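Local coordinates for NanU sialic acid binding protein (Bacteroides fragilis, PDB 4L7T) that binds sialic acid with high affinity as a SusD-family protein of the outer membrane, where it probably works with NanO in sialic acid uptake, at residues L395-A400 against R475-D480; Y386-C391 against I410-E415; R416-E421 against R460-M465; K331-G336 against D341-A346; S248-D251 against K255-A258. One frame throughout, in Å; residues are numbered along the deposited sequence.

Interaction 1 of 5, residues L395-A400 against R475-D480. With ACT (acetate ion), chain B.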
# COMPACT_ATOMS: atom_id res chain seq x y z
N LEU A 395 -14.55 -6.33 -2.14
CA LEU A 395 -15.76 -7.13 -2.28
C LEU A 395 -16.79 -6.45 -3.21
O LEU A 395 -17.32 -7.14 -4.11
CB LEU A 395 -16.31 -7.45 -0.91
CG LEU A 395 -17.62 -8.25 -0.90
CD1 LEU A 395 -17.41 -9.61 -1.61
CD2 LEU A 395 -17.94 -8.46 0.59
N ALA A 396 -16.93 -5.11 -3.07
CA ALA A 396 -17.73 -4.28 -4.00
C ALA A 396 -17.22 -4.51 -5.43
O ALA A 396 -18.02 -4.67 -6.36
CB ALA A 396 -17.61 -2.79 -3.61
N GLU A 397 -15.90 -4.49 -5.63
CA GLU A 397 -15.36 -4.62 -6.97
C GLU A 397 -15.61 -6.00 -7.51
O GLU A 397 -15.98 -6.16 -8.70
CB GLU A 397 -13.87 -4.36 -6.90
CG GLU A 397 -13.22 -4.23 -8.31
CD GLU A 397 -11.92 -3.40 -8.28
OE1 GLU A 397 -11.25 -3.26 -7.21
OE2 GLU A 397 -11.57 -2.82 -9.33
N ALA A 398 -15.40 -7.05 -6.70
CA ALA A 398 -15.68 -8.42 -7.19
C ALA A 398 -17.18 -8.51 -7.58
O ALA A 398 -17.53 -9.17 -8.63
CB ALA A 398 -15.38 -9.46 -6.10
N LYS A 399 -18.03 -7.94 -6.77
CA LYS A 399 -19.52 -7.94 -7.03
C LYS A 399 -19.81 -7.24 -8.36
O LYS A 399 -20.50 -7.77 -9.25
CB LYS A 399 -20.30 -7.32 -5.88
CG LYS A 399 -20.39 -8.32 -4.68
CD LYS A 399 -21.16 -7.76 -3.49
CE LYS A 399 -21.33 -8.89 -2.50
NZ LYS A 399 -22.26 -8.36 -1.43
N ALA A 400 -19.21 -6.07 -8.54
CA ALA A 400 -19.42 -5.29 -9.78
C ALA A 400 -18.94 -6.05 -10.99
O ALA A 400 -19.63 -6.10 -12.01
CB ALA A 400 -18.68 -4.00 -9.68
N ARG A 475 -4.27 -0.21 -12.73
CA ARG A 475 -3.68 -1.33 -13.48
C ARG A 475 -4.59 -2.55 -13.49
O ARG A 475 -4.65 -3.25 -14.49
CB ARG A 475 -2.33 -1.79 -12.88
CG ARG A 475 -1.21 -0.82 -13.22
CD ARG A 475 -0.43 -1.17 -14.53
NE ARG A 475 0.34 -2.39 -14.38
CZ ARG A 475 0.23 -3.53 -15.03
NH1 ARG A 475 -0.72 -3.73 -15.94
NH2 ARG A 475 1.06 -4.51 -14.73
N LEU A 476 -5.24 -2.85 -12.36
CA LEU A 476 -6.10 -4.05 -12.36
C LEU A 476 -7.21 -3.88 -13.45
O LEU A 476 -7.56 -4.80 -14.17
CB LEU A 476 -6.71 -4.24 -10.94
CG LEU A 476 -7.95 -5.17 -10.93
CD1 LEU A 476 -7.45 -6.56 -11.10
CD2 LEU A 476 -8.66 -4.97 -9.55
N LEU A 477 -7.76 -2.68 -13.54
CA LEU A 477 -8.92 -2.50 -14.44
C LEU A 477 -8.53 -2.51 -15.90
O LEU A 477 -9.35 -2.92 -16.75
CB LEU A 477 -9.74 -1.32 -14.07
CG LEU A 477 -10.53 -1.58 -12.75
CD1 LEU A 477 -11.45 -0.46 -12.46
CD2 LEU A 477 -11.31 -2.86 -12.73
N GLY A 478 -7.32 -2.01 -16.18
CA GLY A 478 -6.69 -2.24 -17.50
C GLY A 478 -6.05 -0.99 -18.11
O GLY A 478 -6.12 0.13 -17.58
N ALA A 479 -5.36 -1.25 -19.21
CA ALA A 479 -4.49 -0.26 -19.83
C ALA A 479 -5.26 1.02 -20.14
O ALA A 479 -4.70 2.12 -19.96
CB ALA A 479 -3.83 -0.85 -21.12
N ASP A 480 -6.54 0.94 -20.56
CA ASP A 480 -7.29 2.12 -20.89
C ASP A 480 -7.59 3.00 -19.67
O ASP A 480 -7.67 4.22 -19.76
CB ASP A 480 -8.63 1.77 -21.58
CG ASP A 480 -8.45 1.37 -23.07
OD1 ASP A 480 -7.33 1.56 -23.62
OD2 ASP A 480 -9.45 0.91 -23.71
C ACT B . -6.75 -4.42 -20.46
O ACT B . -6.99 -4.99 -19.33
OXT ACT B . -5.62 -3.83 -20.64
CH3 ACT B . -7.82 -4.42 -21.50

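Interaction 2 of 5, residues Y386-C391 against I410-E415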
# COMPACT_ATOMS: atom_id res chain seq x y z
N TYR A 386 -3.26 -3.91 4.76
CA TYR A 386 -4.65 -4.32 4.54
C TYR A 386 -5.48 -3.85 5.70
O TYR A 386 -5.13 -4.10 6.90
CB TYR A 386 -4.79 -5.82 4.50
CG TYR A 386 -4.16 -6.47 3.28
CD1 TYR A 386 -4.32 -5.95 2.02
CD2 TYR A 386 -3.43 -7.68 3.42
CE1 TYR A 386 -3.80 -6.57 0.90
CE2 TYR A 386 -2.91 -8.30 2.30
CZ TYR A 386 -3.10 -7.75 1.05
OH TYR A 386 -2.55 -8.46 -0.04
N ARG A 387 -6.55 -3.12 5.36
CA ARG A 387 -7.54 -2.82 6.43
C ARG A 387 -8.93 -3.05 6.00
O ARG A 387 -9.14 -3.39 4.85
CB ARG A 387 -7.37 -1.45 6.96
CG ARG A 387 -7.46 -0.42 6.00
CD ARG A 387 -6.94 0.89 6.70
NE ARG A 387 -6.94 2.07 5.74
CZ ARG A 387 -8.00 2.82 5.43
NH1 ARG A 387 -9.25 2.53 5.94
NH2 ARG A 387 -7.87 3.80 4.52
N TYR A 388 -9.84 -3.12 6.96
CA TYR A 388 -11.17 -3.61 6.67
C TYR A 388 -11.88 -2.78 5.57
O TYR A 388 -12.64 -3.42 4.78
CB TYR A 388 -12.04 -3.66 7.92
CG TYR A 388 -13.36 -4.41 7.77
CD1 TYR A 388 -13.39 -5.65 7.07
CD2 TYR A 388 -14.52 -3.87 8.29
CE1 TYR A 388 -14.62 -6.39 6.92
CE2 TYR A 388 -15.77 -4.57 8.12
CZ TYR A 388 -15.76 -5.82 7.44
OH TYR A 388 -16.99 -6.49 7.37
N ALA A 389 -11.67 -1.44 5.50
CA ALA A 389 -12.30 -0.74 4.36
C ALA A 389 -11.84 -1.31 2.99
O ALA A 389 -12.62 -1.31 2.04
CB ALA A 389 -12.06 0.78 4.49
N ASP A 390 -10.60 -1.81 2.89
CA ASP A 390 -10.08 -2.39 1.62
C ASP A 390 -10.83 -3.71 1.34
O ASP A 390 -11.26 -3.98 0.20
CB ASP A 390 -8.59 -2.58 1.86
CG ASP A 390 -7.77 -2.88 0.61
OD1 ASP A 390 -8.31 -2.96 -0.52
OD2 ASP A 390 -6.51 -3.08 0.77
N CYS A 391 -11.06 -4.55 2.37
CA CYS A 391 -11.86 -5.75 2.20
C CYS A 391 -13.23 -5.38 1.58
O CYS A 391 -13.65 -6.02 0.60
CB CYS A 391 -12.09 -6.41 3.59
SG CYS A 391 -13.10 -7.89 3.51
N ILE A 410 -20.13 -0.27 -0.65
CA ILE A 410 -19.74 1.10 -0.94
C ILE A 410 -20.32 2.03 0.10
O ILE A 410 -19.64 2.83 0.73
CB ILE A 410 -20.21 1.58 -2.37
CG1 ILE A 410 -19.48 0.82 -3.49
CG2 ILE A 410 -19.94 3.08 -2.52
CD1 ILE A 410 -20.15 1.01 -4.91
N ASN A 411 -21.62 1.85 0.42
CA ASN A 411 -22.23 2.75 1.38
C ASN A 411 -21.80 2.49 2.84
O ASN A 411 -21.84 3.38 3.65
CB ASN A 411 -23.76 2.68 1.19
CG ASN A 411 -24.16 3.49 -0.04
OD1 ASN A 411 -23.42 4.42 -0.44
ND2 ASN A 411 -25.31 3.13 -0.66
N GLN A 412 -21.31 1.29 3.15
CA GLN A 412 -20.76 1.10 4.51
C GLN A 412 -19.50 1.97 4.71
O GLN A 412 -19.28 2.63 5.75
CB GLN A 412 -20.39 -0.37 4.72
CG GLN A 412 -20.02 -0.70 6.18
CD GLN A 412 -19.90 -2.25 6.46
OE1 GLN A 412 -20.16 -3.07 5.60
NE2 GLN A 412 -19.51 -2.59 7.70
N VAL A 413 -18.69 2.02 3.66
CA VAL A 413 -17.47 2.85 3.70
C VAL A 413 -17.80 4.37 3.65
O VAL A 413 -17.26 5.13 4.42
CB VAL A 413 -16.51 2.44 2.56
CG1 VAL A 413 -15.29 3.35 2.50
CG2 VAL A 413 -15.99 1.00 2.82
N ARG A 414 -18.71 4.79 2.78
CA ARG A 414 -19.15 6.22 2.77
C ARG A 414 -19.77 6.69 4.08
O ARG A 414 -19.52 7.80 4.55
CB ARG A 414 -20.15 6.45 1.66
CG ARG A 414 -19.48 6.38 0.35
CD ARG A 414 -20.43 6.68 -0.84
NE ARG A 414 -19.68 6.51 -2.11
CZ ARG A 414 -20.19 6.76 -3.33
NH1 ARG A 414 -21.49 7.18 -3.46
NH2 ARG A 414 -19.49 6.55 -4.48
N GLU A 415 -20.60 5.85 4.71
CA GLU A 415 -21.22 6.24 5.96
C GLU A 415 -20.15 6.60 7.02
O GLU A 415 -20.27 7.57 7.76
CB GLU A 415 -22.16 5.12 6.44
CG GLU A 415 -22.68 5.41 7.88
CD GLU A 415 -23.45 4.23 8.48
OE1 GLU A 415 -22.84 3.18 8.79
OE2 GLU A 415 -24.67 4.36 8.70
O HOH W 1 -19.65 -5.62 6.43

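Interaction 3 of 5, residues R416-E421 against R460-M465. With EDO (1,2-ethanediol), chain D.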
# COMPACT_ATOMS: atom_id res chain seq x y z
N ARG A 416 -19.07 5.81 7.10
CA ARG A 416 -17.95 6.09 8.02
C ARG A 416 -17.31 7.45 7.67
O ARG A 416 -16.97 8.23 8.57
CB ARG A 416 -16.91 4.90 8.10
CG ARG A 416 -15.90 5.10 9.23
CD ARG A 416 -14.65 5.97 8.84
NE ARG A 416 -13.85 5.24 7.85
CZ ARG A 416 -13.04 4.24 8.15
NH1 ARG A 416 -12.87 3.84 9.41
NH2 ARG A 416 -12.36 3.64 7.16
N ALA A 417 -17.11 7.70 6.39
CA ALA A 417 -16.37 8.87 5.88
C ALA A 417 -17.16 10.21 6.20
O ALA A 417 -16.58 11.23 6.64
CB ALA A 417 -16.21 8.74 4.33
N TYR A 418 -18.48 10.14 5.97
CA TYR A 418 -19.35 11.30 6.19
C TYR A 418 -19.86 11.42 7.61
O TYR A 418 -20.27 12.51 8.02
CB TYR A 418 -20.49 11.32 5.21
CG TYR A 418 -20.10 11.54 3.78
CD1 TYR A 418 -19.67 12.79 3.33
CD2 TYR A 418 -20.11 10.47 2.89
CE1 TYR A 418 -19.30 12.98 1.98
CE2 TYR A 418 -19.76 10.63 1.49
CZ TYR A 418 -19.36 11.91 1.06
OH TYR A 418 -19.08 12.01 -0.29
N GLY A 419 -19.81 10.34 8.39
CA GLY A 419 -20.47 10.29 9.71
C GLY A 419 -21.91 9.79 9.57
O GLY A 419 -22.60 10.12 8.65
N LYS A 420 -22.36 8.97 10.52
CA LYS A 420 -23.67 8.31 10.33
C LYS A 420 -24.82 9.27 10.11
O LYS A 420 -25.63 9.08 9.21
CB LYS A 420 -23.97 7.45 11.55
CG LYS A 420 -23.02 6.24 11.67
CD LYS A 420 -23.06 5.68 13.11
CE LYS A 420 -21.73 5.02 13.52
NZ LYS A 420 -21.80 3.57 13.78
N GLU A 421 -24.95 10.25 10.99
CA GLU A 421 -26.12 11.15 10.85
C GLU A 421 -26.09 12.08 9.65
O GLU A 421 -27.09 12.23 8.95
CB GLU A 421 -26.33 11.98 12.11
CG GLU A 421 -26.73 11.22 13.36
CD GLU A 421 -27.21 12.20 14.44
OE1 GLU A 421 -26.99 13.44 14.28
OE2 GLU A 421 -27.82 11.73 15.43
N ARG A 460 -12.06 4.23 -3.70
CA ARG A 460 -10.69 3.81 -3.31
C ARG A 460 -9.72 4.97 -3.34
O ARG A 460 -8.80 4.98 -2.56
CB ARG A 460 -10.26 2.64 -4.20
CG ARG A 460 -11.06 1.33 -3.95
CD ARG A 460 -10.49 0.11 -4.71
NE ARG A 460 -9.10 -0.27 -4.32
CZ ARG A 460 -8.81 -1.08 -3.28
NH1 ARG A 460 -9.78 -1.63 -2.57
NH2 ARG A 460 -7.53 -1.45 -3.00
N MET A 461 -9.94 5.92 -4.25
CA MET A 461 -9.04 7.07 -4.29
C MET A 461 -9.24 7.95 -3.04
O MET A 461 -8.26 8.44 -2.47
CB MET A 461 -9.25 7.91 -5.53
CG MET A 461 -8.10 8.82 -5.70
SD MET A 461 -8.50 9.85 -7.11
CE MET A 461 -6.95 10.45 -7.66
N ARG A 462 -10.47 8.04 -2.56
CA ARG A 462 -10.79 8.89 -1.41
C ARG A 462 -10.32 8.18 -0.15
O ARG A 462 -9.88 8.81 0.80
CB ARG A 462 -12.29 9.13 -1.33
CG ARG A 462 -12.78 9.97 -2.48
CD ARG A 462 -14.28 10.22 -2.40
NE ARG A 462 -14.62 11.30 -3.36
CZ ARG A 462 -15.82 11.56 -3.85
NH1 ARG A 462 -16.86 10.74 -3.65
NH2 ARG A 462 -16.02 12.62 -4.66
N GLU A 463 -10.41 6.85 -0.12
CA GLU A 463 -10.14 6.08 1.12
C GLU A 463 -8.63 5.78 1.34
O GLU A 463 -8.18 5.69 2.50
CB GLU A 463 -10.87 4.70 0.95
CG GLU A 463 -10.94 3.76 2.22
CD GLU A 463 -11.65 4.42 3.44
OE1 GLU A 463 -12.56 5.27 3.30
OE2 GLU A 463 -11.20 4.03 4.57
N PHE A 464 -7.85 5.69 0.24
CA PHE A 464 -6.48 5.16 0.35
C PHE A 464 -5.39 6.05 -0.19
O PHE A 464 -4.31 5.60 -0.50
CB PHE A 464 -6.43 3.80 -0.39
CG PHE A 464 -7.32 2.77 0.21
CD1 PHE A 464 -7.12 2.33 1.49
CD2 PHE A 464 -8.38 2.28 -0.52
CE1 PHE A 464 -8.00 1.37 2.04
CE2 PHE A 464 -9.28 1.31 0.05
CZ PHE A 464 -9.06 0.88 1.28
N MET A 465 -5.61 7.32 -0.13
CA MET A 465 -4.46 8.20 -0.57
C MET A 465 -3.32 7.96 0.38
O MET A 465 -3.49 7.85 1.62
CB MET A 465 -4.84 9.71 -0.42
CG MET A 465 -5.96 10.21 -1.21
SD MET A 465 -6.03 12.08 -1.20
CE MET A 465 -4.50 12.41 -1.69
C1 EDO D . -5.53 6.09 -3.81
O1 EDO D . -5.89 7.51 -3.51
C2 EDO D . -6.38 4.79 -3.84
O2 EDO D . -6.84 4.01 -5.03
O HOH W 2 -14.45 5.77 5.12

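Interaction 4 of 5, residues K331-G336 against D341-A346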
# COMPACT_ATOMS: atom_id res chain seq x y z
N LYS A 331 -10.67 18.98 -5.53
CA LYS A 331 -11.38 18.09 -6.47
C LYS A 331 -11.61 16.65 -5.98
O LYS A 331 -12.20 15.89 -6.72
CB LYS A 331 -10.68 17.99 -7.83
CG LYS A 331 -10.86 19.31 -8.60
CD LYS A 331 -10.12 19.27 -9.90
CE LYS A 331 -10.52 20.51 -10.69
NZ LYS A 331 -10.45 20.18 -12.12
N ALA A 332 -11.02 16.27 -4.86
CA ALA A 332 -11.08 14.86 -4.45
C ALA A 332 -12.30 14.50 -3.65
O ALA A 332 -12.67 13.29 -3.67
CB ALA A 332 -9.86 14.46 -3.68
N PHE A 333 -12.80 15.45 -2.84
CA PHE A 333 -13.78 15.09 -1.81
C PHE A 333 -15.00 15.99 -1.88
O PHE A 333 -14.87 17.19 -2.02
CB PHE A 333 -13.20 15.16 -0.38
CG PHE A 333 -12.00 14.28 -0.18
CD1 PHE A 333 -12.16 12.92 0.17
CD2 PHE A 333 -10.71 14.80 -0.33
CE1 PHE A 333 -11.01 12.09 0.36
CE2 PHE A 333 -9.60 13.98 -0.16
CZ PHE A 333 -9.74 12.64 0.23
N ARG A 334 -16.19 15.38 -1.71
CA ARG A 334 -17.44 16.15 -1.48
C ARG A 334 -17.45 16.85 -0.11
O ARG A 334 -16.84 16.38 0.85
CB ARG A 334 -18.64 15.20 -1.59
CG ARG A 334 -18.78 14.42 -2.85
CD ARG A 334 -18.83 15.22 -4.18
NE ARG A 334 -19.85 16.29 -4.10
CZ ARG A 334 -21.10 16.17 -4.53
NH1 ARG A 334 -21.54 15.05 -5.12
NH2 ARG A 334 -21.94 17.23 -4.36
N ASP A 335 -18.13 18.01 0.05
CA ASP A 335 -18.20 18.63 1.37
C ASP A 335 -18.78 17.67 2.37
O ASP A 335 -19.70 16.87 2.03
CB ASP A 335 -19.17 19.83 1.33
CG ASP A 335 -18.64 20.98 0.55
OD1 ASP A 335 -17.48 20.95 0.06
OD2 ASP A 335 -19.44 21.93 0.41
N GLY A 336 -18.24 17.74 3.59
CA GLY A 336 -18.68 16.82 4.64
C GLY A 336 -17.85 15.56 4.80
O GLY A 336 -17.89 14.94 5.87
N ASP A 341 -9.76 16.48 5.44
CA ASP A 341 -8.90 16.95 6.52
C ASP A 341 -7.97 15.94 7.17
O ASP A 341 -6.85 16.29 7.59
CB ASP A 341 -9.75 17.59 7.65
CG ASP A 341 -10.28 18.98 7.28
OD1 ASP A 341 -9.88 19.60 6.24
OD2 ASP A 341 -11.13 19.49 8.04
N ALA A 342 -8.39 14.66 7.25
CA ALA A 342 -7.51 13.63 7.80
C ALA A 342 -6.39 13.34 6.79
O ALA A 342 -5.36 12.89 7.20
CB ALA A 342 -8.28 12.34 8.07
N SER A 343 -6.63 13.55 5.51
CA SER A 343 -5.65 13.10 4.47
C SER A 343 -4.65 14.18 4.08
O SER A 343 -3.51 13.87 3.72
CB SER A 343 -6.36 12.66 3.17
OG SER A 343 -7.20 11.51 3.44
N MET A 344 -5.13 15.42 4.09
CA MET A 344 -4.29 16.55 3.59
C MET A 344 -4.45 17.81 4.44
O MET A 344 -5.59 18.12 4.85
CB MET A 344 -4.70 16.92 2.14
CG MET A 344 -4.17 15.95 1.09
SD MET A 344 -4.76 16.37 -0.61
CE MET A 344 -6.47 15.85 -0.57
N THR A 345 -3.31 18.51 4.65
CA THR A 345 -3.33 19.88 5.21
C THR A 345 -3.01 20.83 4.06
O THR A 345 -2.10 20.58 3.30
CB THR A 345 -2.38 20.00 6.39
OG1 THR A 345 -2.81 19.10 7.43
CG2 THR A 345 -2.42 21.42 7.03
N ALA A 346 -3.75 21.93 3.97
CA ALA A 346 -3.38 23.04 3.05
C ALA A 346 -2.42 24.07 3.69
O ALA A 346 -2.43 24.37 4.91
CB ALA A 346 -4.62 23.71 2.53

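Interaction 5 of 5, residues S248-D251 against K255-A258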
# COMPACT_ATOMS: atom_id res chain seq x y z
N SER A 248 -13.65 -4.41 12.12
CA SER A 248 -14.71 -3.45 12.17
C SER A 248 -14.16 -2.13 11.63
O SER A 248 -12.95 -1.86 11.84
CB SER A 248 -15.08 -3.25 13.65
OG SER A 248 -16.18 -2.40 13.73
N LEU A 249 -14.99 -1.33 10.98
CA LEU A 249 -14.59 0.06 10.73
C LEU A 249 -14.47 0.93 11.99
O LEU A 249 -15.41 0.99 12.80
CB LEU A 249 -15.50 0.73 9.70
CG LEU A 249 -15.56 0.04 8.34
CD1 LEU A 249 -16.58 0.82 7.52
CD2 LEU A 249 -14.19 0.05 7.63
N GLN A 250 -13.34 1.64 12.14
CA GLN A 250 -13.27 2.67 13.19
C GLN A 250 -14.34 3.78 12.89
O GLN A 250 -14.51 4.21 11.74
CB GLN A 250 -11.86 3.28 13.20
CG GLN A 250 -10.80 2.33 13.72
CD GLN A 250 -10.90 2.26 15.28
OE1 GLN A 250 -11.38 1.29 15.81
NE2 GLN A 250 -10.59 3.37 15.99
N ASP A 251 -15.02 4.33 13.93
CA ASP A 251 -15.97 5.39 13.72
C ASP A 251 -15.25 6.64 13.17
O ASP A 251 -15.85 7.33 12.35
CB ASP A 251 -16.60 5.83 15.07
CG ASP A 251 -17.64 4.87 15.57
OD1 ASP A 251 -18.05 3.97 14.81
OD2 ASP A 251 -18.07 5.03 16.74
N LYS A 255 -8.50 8.21 13.35
CA LYS A 255 -7.97 7.33 14.39
C LYS A 255 -7.52 6.00 13.83
O LYS A 255 -6.78 5.30 14.49
CB LYS A 255 -8.96 7.12 15.54
CG LYS A 255 -9.42 8.41 16.21
CD LYS A 255 -10.30 8.01 17.42
CE LYS A 255 -11.04 9.21 18.07
NZ LYS A 255 -11.71 8.75 19.35
N VAL A 256 -7.86 5.68 12.56
CA VAL A 256 -7.27 4.48 11.93
C VAL A 256 -5.73 4.55 11.92
O VAL A 256 -5.06 3.55 12.06
CB VAL A 256 -7.79 4.30 10.48
CG1 VAL A 256 -7.13 3.04 9.84
CG2 VAL A 256 -9.30 4.19 10.50
N PHE A 257 -5.23 5.78 11.81
CA PHE A 257 -3.79 6.02 11.56
C PHE A 257 -3.04 6.58 12.76
O PHE A 257 -1.85 6.85 12.64
CB PHE A 257 -3.62 6.94 10.36
CG PHE A 257 -4.44 6.50 9.18
CD1 PHE A 257 -3.96 5.47 8.35
CD2 PHE A 257 -5.69 7.09 8.89
CE1 PHE A 257 -4.71 5.04 7.30
CE2 PHE A 257 -6.46 6.61 7.75
CZ PHE A 257 -5.93 5.60 7.01
N ALA A 258 -3.73 6.76 13.88
CA ALA A 258 -3.11 7.45 15.08
C ALA A 258 -2.03 6.58 15.77
O ALA A 258 -2.16 5.36 15.84
CB ALA A 258 -4.23 7.93 16.02

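Interaction 1 of 5, residues L395-A400 against R475-D480
Glu-397 keeps CG anti to its backbone N (chi1 -170°) and runs on almost straight, an extended course that carries the carboxylate across to helix 470-477, where Leu-476 and Leu-477 come to meet it from the opposite direction. Leu-477, with CG beside its backbone N, sets CD2 3.4 Å from Glu-397 OE2. CD2 of Leu-476 lies 3.6 Å from that same oxygen and 3.8 Å from Glu-397 CD; both methyls close on OE2, about a right angle apart as seen from it. The helices themselves stay well apart, the closest CA atoms, of Glu-397 and Leu-477, being 10.1 Å from each other. Helix 206-223 adds Trp-219 and Arg-222 against Leu-476, while Leu-457 of helix 452-463 touches Leu-477. Farther along, Gly-478 leaves helix 470-477 with positive phi and stands at the N-cap position of helix 479-485. There Ala-479 N gives an almost straight hydrogen bond to OXT of an acetate, 3.0 Å away (N-H...O 174°); this ion, probably from the crystallisation liquor, is also bonded by Gln-223. The leucine methyls offer OE2 no hydrogen-bond donor and alone would favour the neutral acid, an effect that the nearby Arg-460 guanidinium probably offsets.

Interaction 2 of 5, residues Y386-C391 against I410-E415
Ala-389 in the first turn of helix 388-401 passes Val-413 of helix 407-418 with their CA atoms only 6.3 Å apart, an approach that the small alanine side chain helps to permit. The valine points across, with CG1 anti to its backbone N (chi1 175°), which puts the other methyl, CG2, beside that N and in front of the neighbouring helix. This methyl lies 4.3 Å from Ala-389 CB and 4.2 Å from Ala-389 O, a loose touch. To one side of it the contact turns polar. Tyr-388, with CG anti to its backbone N (chi1 -169°), sends its ring out past Ala-389, and the extended Gln-412 brings NE2 to 4.3 Å from Tyr-388 CE2. The two polar ends are joined by a water that donates to Gln-412 OE1 at 2.7 Å and is hydrogen-bonded to Tyr-388 OH at 3.0 Å. Arg-387 holds the N-cap position of helix 388-401, its O accepting from Asp-390 N at 2.9 Å, while its guanidinium forms salt bridges with Glu-266, Glu-463 and Glu-467. The side chain of Glu-463, from helix 452-463, packs on both Ala-389 and Val-413. Direct packing between the two segments is modest and without a direct hydrogen bond; one water bridges the tyrosine hydroxyl and the glutamine carbonyl, which makes the polar link between the helices indirect.

Interaction 3 of 5, residues R416-E421 against R460-M465
Arg-416 in the last turn of helix 407-418 and Glu-463 at the end of helix 452-463 form a buried salt bridge between two helix C-termini. Arg-416 NH2 donates to Glu-463 OE2 at 2.9 Å, on the syn side of the carboxylate; the bond is bent, with an N-H...O angle of 134°. The two side chains cross at about a right angle, yet guanidinium and carboxylate planes are only 9° apart. Bends at chi2 and chi3 of Arg-416 and at chi2 of Glu-463 turn the groups into this nearly coplanar pose. A water completes a ring, accepting from Arg-416 NE at 2.8 Å and donating to Glu-463 OE1 at 2.7 Å. The pair belongs to a wider charge network within the helical part of the SusD fold: Arg-416 NH1 also reaches Glu-266 and the Gln-250 carbonyl, and Glu-463 has Arg-339 as a further partner besides Arg-387. Several arginines round one carboxylate would be expected to keep it ionised. Beyond Tyr-418, Gly-419 has positive phi (89°) and takes the N-cap position of helix 420-425, so the chain turns sharply from one helix into the next. Tyr-418 OH comes only within 4.2 Å of Arg-462 NH1; that arginine is bonded instead to the Ala-332 carbonyl, Asp-435 and Tyr-440.

Interaction 4 of 5, residues K331-G336 against D341-A346
Two residues ahead of Phe-333, whose ring meets Met-344, Lys-331 closes helix 328-331 and sends its NZ to the carbonyl of Asp-442. Ala-332 follows with its CB turned toward 341-346. Phe-333 carries the contact. Its CG sits beside the backbone N (chi1 -58°), and the ring reaches across to the turn where helix 339-343 gives way to strand 344-350. There Met-344, bent at chi3, brings its methyl to the ring's rim: CE lies near the ring plane, 3.7 Å from Phe-333 CE2, so the methyl touches an edge and not a face. Ser-343 OG is 4.2 Å from Phe-333 CZ, a plain packing distance, and the hydroxyl is taken up by the Arg-339 carbonyl one helical turn back. Arg-334 forms a salt bridge with Asp-435, and Gly-336 bends the loop with positive phi. The phenylalanine thus joins loop and junction mainly by apolar packing on the Met-344 methyl. In the fold, the loop after helix 328-331 lays this ring on the junction where helix 339-343 runs directly into the antiparallel beta hairpin of strands 344-350 and 356-363.

Interaction 5 of 5, residues S248-D251 against K255-A258
Gln-250 points at Val-256, which meets it with CG2, across an irregular loop that doubles back on itself between helix 227-244 and strand 267-271 of the SusD-family region; their CA atoms are 6.4 Å apart. The two side chains meet at a slant, and it is the aliphatic root of the glutamine that does the touching: Gln-250 CB lies 3.8 Å from Val-256 CG2 and Gln-250 CG lies 4.0 Å from it. Val-256 has CG1 anti to its backbone N (chi1 179°), which frees CG2, beside that N, to lean on the glutamine. Gln-250 is itself bent at chi2, and the bend brings the amide end near the CB of Lys-255. Against Lys-255 the crossing is close to a right angle. The lysine meets the amide end with its base alone, since the extended chain beyond CG carries the ammonium group away from the contact. One half of the pairing is thus sheltered, around the buried valine, and the other opens to solvent at the lysine. The backbones are held by other parts of the chain. Gln-250 N donates to Glu-266, while the carbonyls of Lys-255 and Val-256 are bonded by Asn-261 and Asn-264. Phe-257 packs edge-to-face with Phe-253, and one face of its ring lies over the preceding residue, Val-256 CB standing 3.8 Å above the ring plane, offset toward the rim.

Overall arrangement
Interactions 1 to 4 are buried, whereas interaction 5 is partly exposed on its lysine side. Helix 388-401 serves both interaction 1 and interaction 2, and helix 407-418 serves interactions 2 and 3, whose centres are 8 Å apart. Chemistry changes with place: a carboxylate meeting leucine methyls in 1, a valine-alanine touch with a bridging water in 2, a salt bridge in 3, phenylalanine-methionine packing in 4, and aliphatic contacts of polar side chains, one with a valine, in 5. Interaction 3 is the charged link, touching all the others: salt bridges join it to 2, and its arginines reach backbone carbonyls of 4 and 5. Interaction 1 touches 2 and 3, while 4 reaches the group only through 3.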